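Local coordinates for protein invasin homolog AafB, Major fimbrial subunit of aggregative adherence fimbria II AafA chimeric construct (Escherichia coli, PDB 4OR1) that probably serves as the minor pilin of AAF/II adhesive fimbriae, here completed by a fused strand segment from the major fimbrial subunit, at residues E121-S127 against T147-T153; L28-L34 against L76-L80; I39-E43 against E102-I106. All blocks are in the same frame, centred on the assembly; numbering follows the deposited sequence.

Overall arrangement
Contact 1 joins the AafB body to the AafA segment of this engineered fusion, whereas contacts 2 and 3 lie wholly within AafB. The immunoglobulin-like fold has two main sheets: contact 1 is in the one holding strands 120-131 and 146-154, and contacts 2 and 3 reach the other. Contacts 1 and 2, with centres about 14 Å apart, touch through the core between the sheets, where Ile152 and Phe124 pack on Leu76 and Leu34. Contact 3 lies about 20 Å from contact 1 and 24 Å from contact 2, centre to centre, on the opposite side of the chain's centre from contact 2. Contacts 2 and 3 both use strand 33-41, near its two ends.

Contact 1 of 3, residues E121-S127 against T147-T153; sequences EYIFSVS and TATSTIT
Ile152 sets CG1 between its backbone N and carbonyl carbon (chi1 57°), while Phe124 turns its ring beside its own backbone N (chi1 -64°). These torsions bring the isoleucine's CG1 arm obliquely to the ring, with Ile152 CD1 3.3 Å from Phe124 CZ. The same arm runs across the base of Tyr122, where CG1 of Ile152 is 3.4 Å from CB of Tyr122. A branched aliphatic residue suits this place, since its CG2 branch also meets the phenylalanine, at CE2. Tyr122 carries its hydroxyl past this packing to the carbonyl of Lys118.

Six backbone hydrogen bonds join the antiparallel strands in reciprocal pairs, as in Tyr122 N to Ile152 O, 2.8 Å. The face of Ser125, Ser127 and the threonines is mostly polar, though Ile123 lies on it too: Ser127 OG and Thr147 OG1 share a hydrogen bond of 2.8 Å, and Asn53 donates to both serine hydroxyls.

Residues 147-153 come from AafA, joined to AafB by engineered fusion; the arrangement is consistent with donor-strand complementation of pilins, in which another subunit supplies the strand. Backbone bonds fix the register largely without regard to side-chain type, while within 147-153 Ile152 is the large apolar side chain that reaches the core.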
ATOM      1  N   GLU A 121      -3.712  -8.746 -14.031  1.00 54.06           N
ATOM      2  CA  GLU A 121      -2.629  -8.014 -13.403  1.00 59.76           C
ATOM      3  C   GLU A 121      -3.073  -6.790 -12.641  1.00 57.96           C
ATOM      4  O   GLU A 121      -3.866  -5.984 -13.135  1.00 52.80           O
ATOM      5  CB  GLU A 121      -1.567  -7.641 -14.427  1.00 72.18           C
ATOM      6  CG  GLU A 121      -0.486  -8.695 -14.530  1.00 89.68           C
ATOM      7  CD  GLU A 121       0.685  -8.284 -15.388  1.00 94.41           C
ATOM      8  OE1 GLU A 121       0.915  -7.063 -15.569  1.00 92.73           O
ATOM      9  OE2 GLU A 121       1.381  -9.202 -15.870  1.00 93.77           O
ATOM     10  N   TYR A 122      -2.536  -6.654 -11.435  1.00 53.93           N
ATOM     11  CA  TYR A 122      -2.864  -5.532 -10.580  1.00 48.32           C
ATOM     12  C   TYR A 122      -1.598  -4.807 -10.164  1.00 48.70           C
ATOM     13  O   TYR A 122      -0.685  -5.414  -9.598  1.00 48.75           O
ATOM     14  CB  TYR A 122      -3.658  -6.014  -9.369  1.00 46.18           C
ATOM     15  CG  TYR A 122      -4.923  -6.748  -9.756  1.00 47.74           C
ATOM     16  CD1 TYR A 122      -6.102  -6.050 -10.041  1.00 46.69           C
ATOM     17  CD2 TYR A 122      -4.933  -8.142  -9.869  1.00 47.76           C
ATOM     18  CE1 TYR A 122      -7.263  -6.720 -10.401  1.00 49.36           C
ATOM     19  CE2 TYR A 122      -6.087  -8.818 -10.244  1.00 50.87           C
ATOM     20  CZ  TYR A 122      -7.249  -8.104 -10.499  1.00 53.99           C
ATOM     21  OH  TYR A 122      -8.406  -8.768 -10.854  1.00 54.17           O
ATOM     22  N   ILE A 123      -1.548  -3.516 -10.483  1.00 47.80           N
ATOM     23  CA  ILE A 123      -0.424  -2.656 -10.116  1.00 50.47           C
ATOM     24  C   ILE A 123      -0.702  -1.918  -8.800  1.00 50.16           C
ATOM     25  O   ILE A 123      -1.640  -1.108  -8.709  1.00 50.57           O
ATOM     26  CB  ILE A 123      -0.130  -1.598 -11.220  1.00 53.39           C
ATOM     27  CG1 ILE A 123       0.308  -2.268 -12.527  1.00 50.48           C
ATOM     28  CG2 ILE A 123       0.924  -0.585 -10.730  1.00 54.43           C
ATOM     29  CD1 ILE A 123       0.164  -1.382 -13.740  1.00 48.93           C
ATOM     30  N   PHE A 124       0.102  -2.205  -7.779  1.00 46.17           N
ATOM     31  CA  PHE A 124       0.026  -1.451  -6.536  1.00 45.39           C
ATOM     32  C   PHE A 124       0.995  -0.286  -6.638  1.00 47.08           C
ATOM     33  O   PHE A 124       2.172  -0.482  -6.955  1.00 49.02           O
ATOM     34  CB  PHE A 124       0.394  -2.324  -5.340  1.00 43.15           C
ATOM     35  CG  PHE A 124      -0.543  -3.467  -5.102  1.00 44.51           C
ATOM     36  CD1 PHE A 124      -1.905  -3.348  -5.343  1.00 49.74           C
ATOM     37  CD2 PHE A 124      -0.059  -4.675  -4.633  1.00 51.77           C
ATOM     38  CE1 PHE A 124      -2.773  -4.418  -5.116  1.00 51.83           C
ATOM     39  CE2 PHE A 124      -0.919  -5.747  -4.393  1.00 55.62           C
ATOM     40  CZ  PHE A 124      -2.278  -5.614  -4.635  1.00 50.73           C
ATOM     41  N   SER A 125       0.505   0.922  -6.377  1.00 41.54           N
ATOM     42  CA  SER A 125       1.358   2.099  -6.403  1.00 39.17           C
ATOM     43  C   SER A 125       1.211   2.903  -5.124  1.00 43.21           C
ATOM     44  O   SER A 125       0.111   3.337  -4.769  1.00 49.11           O
ATOM     45  CB  SER A 125       1.036   2.964  -7.606  1.00 38.02           C
ATOM     46  OG  SER A 125       1.745   4.184  -7.526  1.00 46.47           O
ATOM     47  N   VAL A 126       2.332   3.108  -4.440  1.00 46.68           N
ATOM     48  CA  VAL A 126       2.346   3.702  -3.107  1.00 44.59           C
ATOM     49  C   VAL A 126       3.353   4.844  -3.006  1.00 48.59           C
ATOM     50  O   VAL A 126       4.501   4.690  -3.429  1.00 55.71           O
ATOM     51  CB  VAL A 126       2.722   2.639  -2.074  1.00 43.69           C
ATOM     52  CG1 VAL A 126       2.857   3.253  -0.709  1.00 42.83           C
ATOM     53  CG2 VAL A 126       1.669   1.548  -2.046  1.00 48.23           C
ATOM     54  N   SER A 127       2.932   5.969  -2.425  1.00 45.66           N
ATOM     55  CA  SER A 127       3.824   7.114  -2.197  1.00 46.63           C
ATOM     56  C   SER A 127       4.036   7.399  -0.720  1.00 48.23           C
ATOM     57  O   SER A 127       3.112   7.268   0.075  1.00 53.26           O
ATOM     58  CB  SER A 127       3.297   8.371  -2.880  1.00 45.99           C
ATOM     59  OG  SER A 127       3.048   8.128  -4.250  1.00 54.51           O
ATOM     60  N   THR A 147       7.605   7.625  -5.012  1.00 52.39           N
ATOM     61  CA  THR A 147       6.627   6.578  -5.330  1.00 48.51           C
ATOM     62  C   THR A 147       7.310   5.248  -5.638  1.00 45.49           C
ATOM     63  O   THR A 147       8.395   5.219  -6.202  1.00 50.84           O
ATOM     64  CB  THR A 147       5.743   6.982  -6.549  1.00 53.17           C
ATOM     65  OG1 THR A 147       5.035   8.195  -6.264  1.00 47.42           O
ATOM     66  CG2 THR A 147       4.737   5.871  -6.911  1.00 54.96           C
ATOM     67  N   ALA A 148       6.671   4.147  -5.262  1.00 43.64           N
ATOM     68  CA  ALA A 148       7.155   2.818  -5.605  1.00 41.14           C
ATOM     69  C   ALA A 148       5.976   2.017  -6.113  1.00 42.85           C
ATOM     70  O   ALA A 148       4.840   2.251  -5.694  1.00 53.65           O
ATOM     71  CB  ALA A 148       7.767   2.157  -4.402  1.00 38.55           C
ATOM     72  N   THR A 149       6.225   1.088  -7.029  1.00 39.82           N
ATOM     73  CA  THR A 149       5.139   0.279  -7.575  1.00 40.55           C
ATOM     74  C   THR A 149       5.527  -1.178  -7.690  1.00 43.95           C
ATOM     75  O   THR A 149       6.685  -1.502  -7.945  1.00 51.04           O
ATOM     76  CB  THR A 149       4.690   0.746  -8.963  1.00 41.57           C
ATOM     77  OG1 THR A 149       5.636   0.291  -9.939  1.00 43.32           O
ATOM     78  CG2 THR A 149       4.543   2.278  -9.034  1.00 42.81           C
ATOM     79  N   SER A 150       4.545  -2.050  -7.504  1.00 49.80           N
ATOM     80  CA  SER A 150       4.737  -3.485  -7.641  1.00 54.21           C
ATOM     81  C   SER A 150       3.517  -4.057  -8.336  1.00 51.78           C
ATOM     82  O   SER A 150       2.412  -3.538  -8.183  1.00 52.20           O
ATOM     83  CB  SER A 150       4.937  -4.150  -6.274  1.00 58.64           C
ATOM     84  OG  SER A 150       5.584  -5.404  -6.407  1.00 65.16           O
ATOM     85  N   THR A 151       3.727  -5.113  -9.114  1.00 47.49           N
ATOM     86  CA  THR A 151       2.650  -5.753  -9.838  1.00 48.90           C
ATOM     87  C   THR A 151       2.363  -7.132  -9.273  1.00 49.64           C
ATOM     88  O   THR A 151       3.279  -7.878  -8.943  1.00 50.36           O
ATOM     89  CB  THR A 151       2.968  -5.832 -11.341  1.00 51.09           C
ATOM     90  OG1 THR A 151       3.052  -4.503 -11.866  1.00 55.04           O
ATOM     91  CG2 THR A 151       1.877  -6.581 -12.106  1.00 55.01           C
ATOM     92  N   ILE A 152       1.084  -7.453  -9.150  1.00 51.65           N
ATOM     93  CA  ILE A 152       0.664  -8.800  -8.780  1.00 63.43           C
ATOM     94  C   ILE A 152      -0.145  -9.418  -9.918  1.00 67.13           C
ATOM     95  O   ILE A 152      -0.891  -8.715 -10.615  1.00 72.86           O
ATOM     96  CB  ILE A 152      -0.175  -8.816  -7.489  1.00 66.27           C
ATOM     97  CG1 ILE A 152      -1.402  -7.913  -7.629  1.00 80.31           C
ATOM     98  CG2 ILE A 152       0.665  -8.414  -6.294  1.00 68.47           C
ATOM     99  CD1 ILE A 152      -2.470  -8.228  -6.629  1.00 91.41           C
ATOM    100  N   THR A 153       0.007 -10.726 -10.108  1.00 63.30           N
ATOM    101  CA  THR A 153      -0.723 -11.428 -11.156  1.00 65.85           C
ATOM    102  C   THR A 153      -1.625 -12.488 -10.526  1.00 65.64           C
ATOM    103  O   THR A 153      -1.139 -13.418  -9.884  1.00 65.35           O
ATOM    104  CB  THR A 153       0.234 -12.066 -12.221  1.00 68.58           C
ATOM    105  OG1 THR A 153       1.093 -13.028 -11.597  1.00 77.79           O
ATOM    106  CG2 THR A 153       1.108 -11.002 -12.920  1.00 62.01           C
TER

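Contact 2 of 3, residues L28-L34 against L76-L80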
ATOM      1  N   LEU A  28      -9.005 -14.944  -2.329  1.00 52.59           N
ATOM      2  CA  LEU A  28      -8.244 -14.204  -1.327  1.00 47.23           C
ATOM      3  C   LEU A  28      -8.985 -14.168   0.003  1.00 46.89           C
ATOM      4  O   LEU A  28     -10.219 -14.106   0.037  1.00 48.91           O
ATOM      5  CB  LEU A  28      -8.003 -12.772  -1.812  1.00 47.20           C
ATOM      6  CG  LEU A  28      -6.923 -12.421  -2.844  1.00 47.45           C
ATOM      7  CD1 LEU A  28      -6.962 -13.277  -4.093  1.00 51.67           C
ATOM      8  CD2 LEU A  28      -7.115 -10.971  -3.237  1.00 51.98           C
ATOM      9  N   PHE A  29      -8.231 -14.198   1.094  1.00 45.68           N
ATOM     10  CA  PHE A  29      -8.816 -14.126   2.426  1.00 48.69           C
ATOM     11  C   PHE A  29      -8.435 -12.829   3.125  1.00 50.66           C
ATOM     12  O   PHE A  29      -7.378 -12.267   2.846  1.00 51.52           O
ATOM     13  CB  PHE A  29      -8.419 -15.344   3.261  1.00 50.83           C
ATOM     14  CG  PHE A  29      -8.848 -16.658   2.656  1.00 58.01           C
ATOM     15  CD1 PHE A  29     -10.119 -17.181   2.907  1.00 62.29           C
ATOM     16  CD2 PHE A  29      -7.987 -17.366   1.816  1.00 58.91           C
ATOM     17  CE1 PHE A  29     -10.525 -18.398   2.331  1.00 62.13           C
ATOM     18  CE2 PHE A  29      -8.380 -18.581   1.247  1.00 58.80           C
ATOM     19  CZ  PHE A  29      -9.656 -19.097   1.498  1.00 58.09           C
ATOM     20  N   ASP A  30      -9.303 -12.342   4.015  1.00 50.56           N
ATOM     21  CA  ASP A  30      -9.023 -11.117   4.757  1.00 50.43           C
ATOM     22  C   ASP A  30      -7.633 -11.179   5.394  1.00 55.34           C
ATOM     23  O   ASP A  30      -7.236 -12.204   5.956  1.00 55.40           O
ATOM     24  CB  ASP A  30     -10.064 -10.885   5.833  1.00 49.16           C
ATOM     25  CG  ASP A  30      -9.905  -9.533   6.507  1.00 56.62           C
ATOM     26  OD1 ASP A  30      -9.955  -8.513   5.800  1.00 62.81           O
ATOM     27  OD2 ASP A  30      -9.736  -9.480   7.742  1.00 57.67           O
ATOM     28  N   GLY A  31      -6.880 -10.094   5.271  1.00 54.02           N
ATOM     29  CA  GLY A  31      -5.568 -10.047   5.888  1.00 52.51           C
ATOM     30  C   GLY A  31      -4.424 -10.590   5.054  1.00 50.91           C
ATOM     31  O   GLY A  31      -3.269 -10.253   5.323  1.00 51.50           O
ATOM     32  N   ASP A  32      -4.724 -11.427   4.056  1.00 44.67           N
ATOM     33  CA  ASP A  32      -3.693 -11.938   3.153  1.00 43.23           C
ATOM     34  C   ASP A  32      -2.797 -10.819   2.660  1.00 46.77           C
ATOM     35  O   ASP A  32      -3.260  -9.856   2.037  1.00 51.57           O
ATOM     36  CB  ASP A  32      -4.294 -12.664   1.948  1.00 47.45           C
ATOM     37  CG  ASP A  32      -4.767 -14.078   2.280  1.00 57.81           C
ATOM     38  OD1 ASP A  32      -4.738 -14.463   3.477  1.00 65.39           O
ATOM     39  OD2 ASP A  32      -5.176 -14.805   1.342  1.00 51.18           O
ATOM     40  N   ILE A  33      -1.508 -10.948   2.967  1.00 46.80           N
ATOM     41  CA  ILE A  33      -0.504  -9.996   2.530  1.00 43.31           C
ATOM     42  C   ILE A  33      -0.269 -10.169   1.032  1.00 41.10           C
ATOM     43  O   ILE A  33       0.005 -11.271   0.573  1.00 38.69           O
ATOM     44  CB  ILE A  33       0.785 -10.163   3.351  1.00 44.13           C
ATOM     45  CG1 ILE A  33       0.518  -9.702   4.789  1.00 44.04           C
ATOM     46  CG2 ILE A  33       1.913  -9.329   2.755  1.00 48.88           C
ATOM     47  CD1 ILE A  33       1.406 -10.314   5.836  1.00 48.17           C
ATOM     48  N   LEU A  34      -0.413  -9.088   0.273  1.00 41.20           N
ATOM     49  CA  LEU A  34      -0.274  -9.166  -1.182  1.00 43.14           C
ATOM     50  C   LEU A  34       0.997  -8.489  -1.645  1.00 47.71           C
ATOM     51  O   LEU A  34       1.491  -8.763  -2.744  1.00 55.08           O
ATOM     52  CB  LEU A  34      -1.469  -8.527  -1.895  1.00 39.21           C
ATOM     53  CG  LEU A  34      -2.890  -8.898  -1.468  1.00 40.18           C
ATOM     54  CD1 LEU A  34      -3.901  -8.099  -2.268  1.00 38.19           C
ATOM     55  CD2 LEU A  34      -3.138 -10.386  -1.610  1.00 41.43           C
ATOM     56  N   LEU A  76      -9.944  -4.999  -6.816  1.00 50.53           N
ATOM     57  CA  LEU A  76      -9.324  -5.687  -5.711  1.00 47.85           C
ATOM     58  C   LEU A  76      -9.483  -4.795  -4.490  1.00 47.63           C
ATOM     59  O   LEU A  76      -9.093  -3.628  -4.518  1.00 50.58           O
ATOM     60  CB  LEU A  76      -7.856  -5.888  -6.027  1.00 49.40           C
ATOM     61  CG  LEU A  76      -7.197  -7.143  -5.506  1.00 53.47           C
ATOM     62  CD1 LEU A  76      -7.647  -8.305  -6.333  1.00 55.02           C
ATOM     63  CD2 LEU A  76      -5.718  -6.979  -5.663  1.00 57.52           C
ATOM     64  N   TRP A  77     -10.071  -5.323  -3.426  1.00 39.99           N
ATOM     65  CA  TRP A  77     -10.284  -4.516  -2.240  1.00 34.70           C
ATOM     66  C   TRP A  77      -9.172  -4.791  -1.270  1.00 34.49           C
ATOM     67  O   TRP A  77      -8.961  -5.931  -0.864  1.00 39.03           O
ATOM     68  CB  TRP A  77     -11.663  -4.781  -1.638  1.00 35.17           C
ATOM     69  CG  TRP A  77     -12.748  -4.106  -2.432  1.00 34.33           C
ATOM     70  CD1 TRP A  77     -13.234  -2.840  -2.248  1.00 35.33           C
ATOM     71  CD2 TRP A  77     -13.438  -4.639  -3.572  1.00 34.98           C
ATOM     72  NE1 TRP A  77     -14.192  -2.553  -3.200  1.00 36.64           N
ATOM     73  CE2 TRP A  77     -14.334  -3.633  -4.029  1.00 35.65           C
ATOM     74  CE3 TRP A  77     -13.383  -5.863  -4.258  1.00 32.26           C
ATOM     75  CZ2 TRP A  77     -15.179  -3.820  -5.131  1.00 34.06           C
ATOM     76  CZ3 TRP A  77     -14.214  -6.046  -5.356  1.00 33.43           C
ATOM     77  CH2 TRP A  77     -15.107  -5.028  -5.781  1.00 34.34           C
ATOM     78  N   VAL A  78      -8.432  -3.749  -0.922  1.00 33.56           N
ATOM     79  CA  VAL A  78      -7.157  -3.927  -0.233  1.00 35.19           C
ATOM     80  C   VAL A  78      -6.988  -2.860   0.835  1.00 36.93           C
ATOM     81  O   VAL A  78      -7.533  -1.755   0.702  1.00 40.87           O
ATOM     82  CB  VAL A  78      -5.970  -3.869  -1.233  1.00 33.79           C
ATOM     83  CG1 VAL A  78      -6.154  -4.914  -2.350  1.00 33.46           C
ATOM     84  CG2 VAL A  78      -5.816  -2.481  -1.831  1.00 29.80           C
ATOM     85  N   ARG A  79      -6.250  -3.185   1.893  1.00 35.57           N
ATOM     86  CA  ARG A  79      -5.939  -2.184   2.915  1.00 38.14           C
ATOM     87  C   ARG A  79      -4.445  -2.093   3.213  1.00 37.13           C
ATOM     88  O   ARG A  79      -3.714  -3.071   3.040  1.00 38.62           O
ATOM     89  CB  ARG A  79      -6.765  -2.398   4.202  1.00 40.17           C
ATOM     90  CG  ARG A  79      -6.359  -3.601   5.008  1.00 43.22           C
ATOM     91  CD  ARG A  79      -7.311  -3.853   6.179  1.00 49.38           C
ATOM     92  NE  ARG A  79      -6.905  -5.063   6.912  1.00 53.62           N
ATOM     93  CZ  ARG A  79      -7.479  -6.257   6.783  1.00 50.62           C
ATOM     94  NH1 ARG A  79      -8.518  -6.420   5.977  1.00 52.76           N
ATOM     95  NH2 ARG A  79      -7.020  -7.284   7.472  1.00 48.46           N
ATOM     96  N   LEU A  80      -4.013  -0.907   3.643  1.00 38.73           N
ATOM     97  CA  LEU A  80      -2.640  -0.662   4.059  1.00 44.93           C
ATOM     98  C   LEU A  80      -2.453  -0.862   5.542  1.00 53.04           C
ATOM     99  O   LEU A  80      -3.418  -0.993   6.283  1.00 56.13           O
ATOM    100  CB  LEU A  80      -2.258   0.777   3.765  1.00 45.55           C
ATOM    101  CG  LEU A  80      -1.681   1.099   2.390  1.00 48.82           C
ATOM    102  CD1 LEU A  80      -1.569   2.593   2.232  1.00 49.35           C
ATOM    103  CD2 LEU A  80      -0.323   0.466   2.201  1.00 51.42           C
TER
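Asp30 and Arg79 carry the polar half of this contact, meeting at about a right angle. The carboxylate of Asp30 is swung away from its own backbone N, chi1 -173°, which carries it off the turn toward the strand. Arg79 starts with CG wedged between backbone N and carbonyl carbon (chi1 71°), then runs extended to NE, which carries the guanidinium out to the turn; strand 104-111 lies between strands 33-41 and 75-80 in the sheet. The resulting salt bridge joins Arg79 NH1 to Asp30 OD1; its modelled length of 2.5 Å is doubtful at this resolution. OD1 lies near the guanidinium plane and is approached on its syn side but well out of the carboxylate plane, the two flat groups being turned 43° apart. Asp112 is a second anionic partner of NH1, and the backbone N of Gly113 also donates to Asp30 OD1.

Leucines make the apolar half. Leu34 and Leu76 point their ends at each other, Leu34 CD1 lying 4.0 Å from Leu76 CD2. The same methyl of Leu34 is 3.9 Å from Val78 CG1, while Leu28 CD2 comes within 4.1 Å of Leu76 CD1. Leucine, branched at CG, suits the place because its end methyls reach across between strands, and the shorter valine needs only one methyl to join them.

NH2 of Arg79 lies 3.5 Å from Gly31 CA. Glycine suits the positive phi here, at which a CB would press on the preceding carbonyl O. The loop closes with Asp32 N bonded to Phe29 O, making residues 29-32 a type II beta turn, with glycine at its third position, leading into strand 33-41 of an immunoglobulin-like sandwich.

Contact 3 of 3, residues I39-E43 against E102-I106; sequences IICRE and EEQVI
Antiparallel pairing of two strands in the larger sheet of the immunoglobulin-like fold brings Ile39 against Val105 and Ile40 against Gln104. Ile39 and Val105 form a hydrogen-bonded pair: Ile39 N reaches Val105 O over 3.2 Å, and Val105 N returns to Ile39 O. Two residues on, Cys41 N donates to Glu103 O at 2.8 Å, extending the bonding to Glu103, one residue before strand 104-111.

On the buried face, Ile39 and Val105 lie side by side. Val105 CG2 sits between the valine's backbone N and carbonyl carbon, a placement that brings this methyl to 3.8 Å from Ile39 CD1. Beta-branched residues suit both the extended backbone and the sandwich interior.

The other face is more polar. Ile40 and Gln104 point the same way, with OE1 of the amide 3.7 Å from Ile40 CG1. From Ile40, CG2 lies over the centre of the Arg42 guanidinium, 3.6 Å above its plane, so an aliphatic branch supports a flat cation. The side chain of Glu103 is bent at chi2 and brings OE2 to 3.9 Å from Arg42 NE. This salt bridge is long and purely electrostatic, because OE2 is well out of the guanidinium plane; the firmer partner of Arg42 is Glu14, which meets NH2.

Cys41 forms a disulfide with Cys130, tying strand 33-41 to strand 120-131 of the other sheet. Between the sheets, Phe48 of strand 47-52 packs on Ile39, Cys41 and Val105, while strand 13-19, home of Glu14, flanks strand 33-41 on the side away from strand 104-111.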
ATOM      1  N   ILE A  39       9.759   2.347   3.965  1.00 48.53           N
ATOM      2  CA  ILE A  39      10.216   3.725   3.749  1.00 51.57           C
ATOM      3  C   ILE A  39      11.482   3.930   4.560  1.00 58.92           C
ATOM      4  O   ILE A  39      11.520   3.565   5.742  1.00 70.59           O
ATOM      5  CB  ILE A  39       9.208   4.777   4.230  1.00 51.23           C
ATOM      6  CG1 ILE A  39       7.780   4.362   3.918  1.00 58.40           C
ATOM      7  CG2 ILE A  39       9.482   6.111   3.582  1.00 52.00           C
ATOM      8  CD1 ILE A  39       6.769   5.208   4.633  1.00 68.60           C
ATOM      9  N   ILE A  40      12.510   4.495   3.926  1.00 58.42           N
ATOM     10  CA  ILE A  40      13.743   4.873   4.618  1.00 56.57           C
ATOM     11  C   ILE A  40      13.805   6.400   4.695  1.00 60.79           C
ATOM     12  O   ILE A  40      13.650   7.075   3.676  1.00 68.90           O
ATOM     13  CB  ILE A  40      15.006   4.320   3.901  1.00 54.84           C
ATOM     14  CG1 ILE A  40      15.078   2.792   3.983  1.00 56.55           C
ATOM     15  CG2 ILE A  40      16.262   4.884   4.504  1.00 63.39           C
ATOM     16  CD1 ILE A  40      14.641   2.073   2.708  1.00 58.77           C
ATOM     17  N   CYS A  41      13.997   6.939   5.898  1.00 60.52           N
ATOM     18  CA  CYS A  41      14.291   8.372   6.061  1.00 64.80           C
ATOM     19  C   CYS A  41      15.654   8.546   6.711  1.00 71.07           C
ATOM     20  O   CYS A  41      15.905   8.004   7.793  1.00 75.97           O
ATOM     21  CB  CYS A  41      13.233   9.086   6.895  1.00 64.79           C
ATOM     22  SG  CYS A  41      11.543   8.941   6.297  1.00 81.48           S
ATOM     23  N   ARG A  42      16.528   9.303   6.049  1.00 73.14           N
ATOM     24  CA  ARG A  42      17.909   9.485   6.511  1.00 71.19           C
ATOM     25  C   ARG A  42      18.190  10.870   7.089  1.00 65.88           C
ATOM     26  O   ARG A  42      19.264  11.116   7.638  1.00 71.07           O
ATOM     27  CB  ARG A  42      18.896   9.172   5.390  1.00 73.91           C
ATOM     28  CG  ARG A  42      18.791   7.762   4.895  1.00 74.74           C
ATOM     29  CD  ARG A  42      19.878   7.459   3.901  1.00 77.78           C
ATOM     30  NE  ARG A  42      19.692   6.133   3.314  1.00 80.62           N
ATOM     31  CZ  ARG A  42      18.954   5.887   2.234  1.00 81.02           C
ATOM     32  NH1 ARG A  42      18.316   6.874   1.608  1.00 84.30           N
ATOM     33  NH2 ARG A  42      18.849   4.647   1.780  1.00 78.16           N
ATOM     34  N   GLU A  43      17.231  11.777   6.948  1.00 57.78           N
ATOM     35  CA  GLU A  43      17.285  13.050   7.635  1.00 51.68           C
ATOM     36  C   GLU A  43      16.361  12.987   8.864  1.00 57.24           C
ATOM     37  O   GLU A  43      15.558  12.057   9.001  1.00 63.09           O
ATOM     38  CB  GLU A  43      16.904  14.169   6.675  1.00 46.58           C
ATOM     39  N   GLU A 102      13.013   6.382  14.119  1.00 64.79           N
ATOM     40  CA  GLU A 102      13.853   5.318  13.556  1.00 63.38           C
ATOM     41  C   GLU A 102      14.056   5.523  12.071  1.00 62.22           C
ATOM     42  O   GLU A 102      13.342   6.311  11.448  1.00 60.23           O
ATOM     43  CB  GLU A 102      13.242   3.928  13.779  1.00 68.75           C
ATOM     44  CG  GLU A 102      12.660   3.671  15.160  1.00 80.03           C
ATOM     45  CD  GLU A 102      11.210   4.107  15.269  1.00 89.86           C
ATOM     46  OE1 GLU A 102      10.881   4.782  16.269  1.00100.74           O
ATOM     47  OE2 GLU A 102      10.409   3.787  14.356  1.00 83.16           O
ATOM     48  N   GLU A 103      15.016   4.801  11.500  1.00 64.70           N
ATOM     49  CA  GLU A 103      15.406   5.038  10.117  1.00 63.49           C
ATOM     50  C   GLU A 103      14.392   4.532   9.094  1.00 61.19           C
ATOM     51  O   GLU A 103      14.268   5.122   8.012  1.00 60.34           O
ATOM     52  CB  GLU A 103      16.787   4.454   9.817  1.00 65.84           C
ATOM     53  CG  GLU A 103      17.499   5.195   8.685  1.00 75.58           C
ATOM     54  CD  GLU A 103      18.418   4.307   7.853  1.00 81.59           C
ATOM     55  OE1 GLU A 103      18.508   3.095   8.143  1.00 86.19           O
ATOM     56  OE2 GLU A 103      19.039   4.823   6.900  1.00 85.76           O
ATOM     57  N   GLN A 104      13.679   3.455   9.432  1.00 57.49           N
ATOM     58  CA  GLN A 104      12.713   2.856   8.511  1.00 55.30           C
ATOM     59  C   GLN A 104      11.499   2.189   9.151  1.00 53.02           C
ATOM     60  O   GLN A 104      11.546   1.757  10.301  1.00 50.59           O
ATOM     61  CB  GLN A 104      13.411   1.865   7.579  1.00 64.18           C
ATOM     62  CG  GLN A 104      13.814   0.541   8.220  1.00 74.51           C
ATOM     63  CD  GLN A 104      14.301  -0.465   7.186  1.00 88.92           C
ATOM     64  OE1 GLN A 104      14.984  -0.098   6.222  1.00104.17           O
ATOM     65  NE2 GLN A 104      13.949  -1.737   7.377  1.00 82.81           N
ATOM     66  N   VAL A 105      10.412   2.118   8.380  1.00 52.63           N
ATOM     67  CA  VAL A 105       9.223   1.340   8.741  1.00 50.10           C
ATOM     68  C   VAL A 105       8.902   0.308   7.677  1.00 52.23           C
ATOM     69  O   VAL A 105       9.219   0.489   6.498  1.00 50.88           O
ATOM     70  CB  VAL A 105       7.965   2.212   8.917  1.00 50.61           C
ATOM     71  CG1 VAL A 105       8.094   3.081  10.142  1.00 57.64           C
ATOM     72  CG2 VAL A 105       7.714   3.046   7.671  1.00 52.36           C
ATOM     73  N   ILE A 106       8.266  -0.772   8.111  1.00 56.94           N
ATOM     74  CA  ILE A 106       7.706  -1.758   7.205  1.00 60.15           C
ATOM     75  C   ILE A 106       6.203  -1.499   7.110  1.00 60.35           C
ATOM     76  O   ILE A 106       5.574  -1.096   8.090  1.00 65.10           O
ATOM     77  CB  ILE A 106       7.979  -3.203   7.713  1.00 62.16           C
ATOM     78  CG1 ILE A 106       9.485  -3.475   7.839  1.00 59.10           C
ATOM     79  CG2 ILE A 106       7.314  -4.241   6.813  1.00 71.85           C
ATOM     80  CD1 ILE A 106      10.265  -3.282   6.548  1.00 64.76           C
TER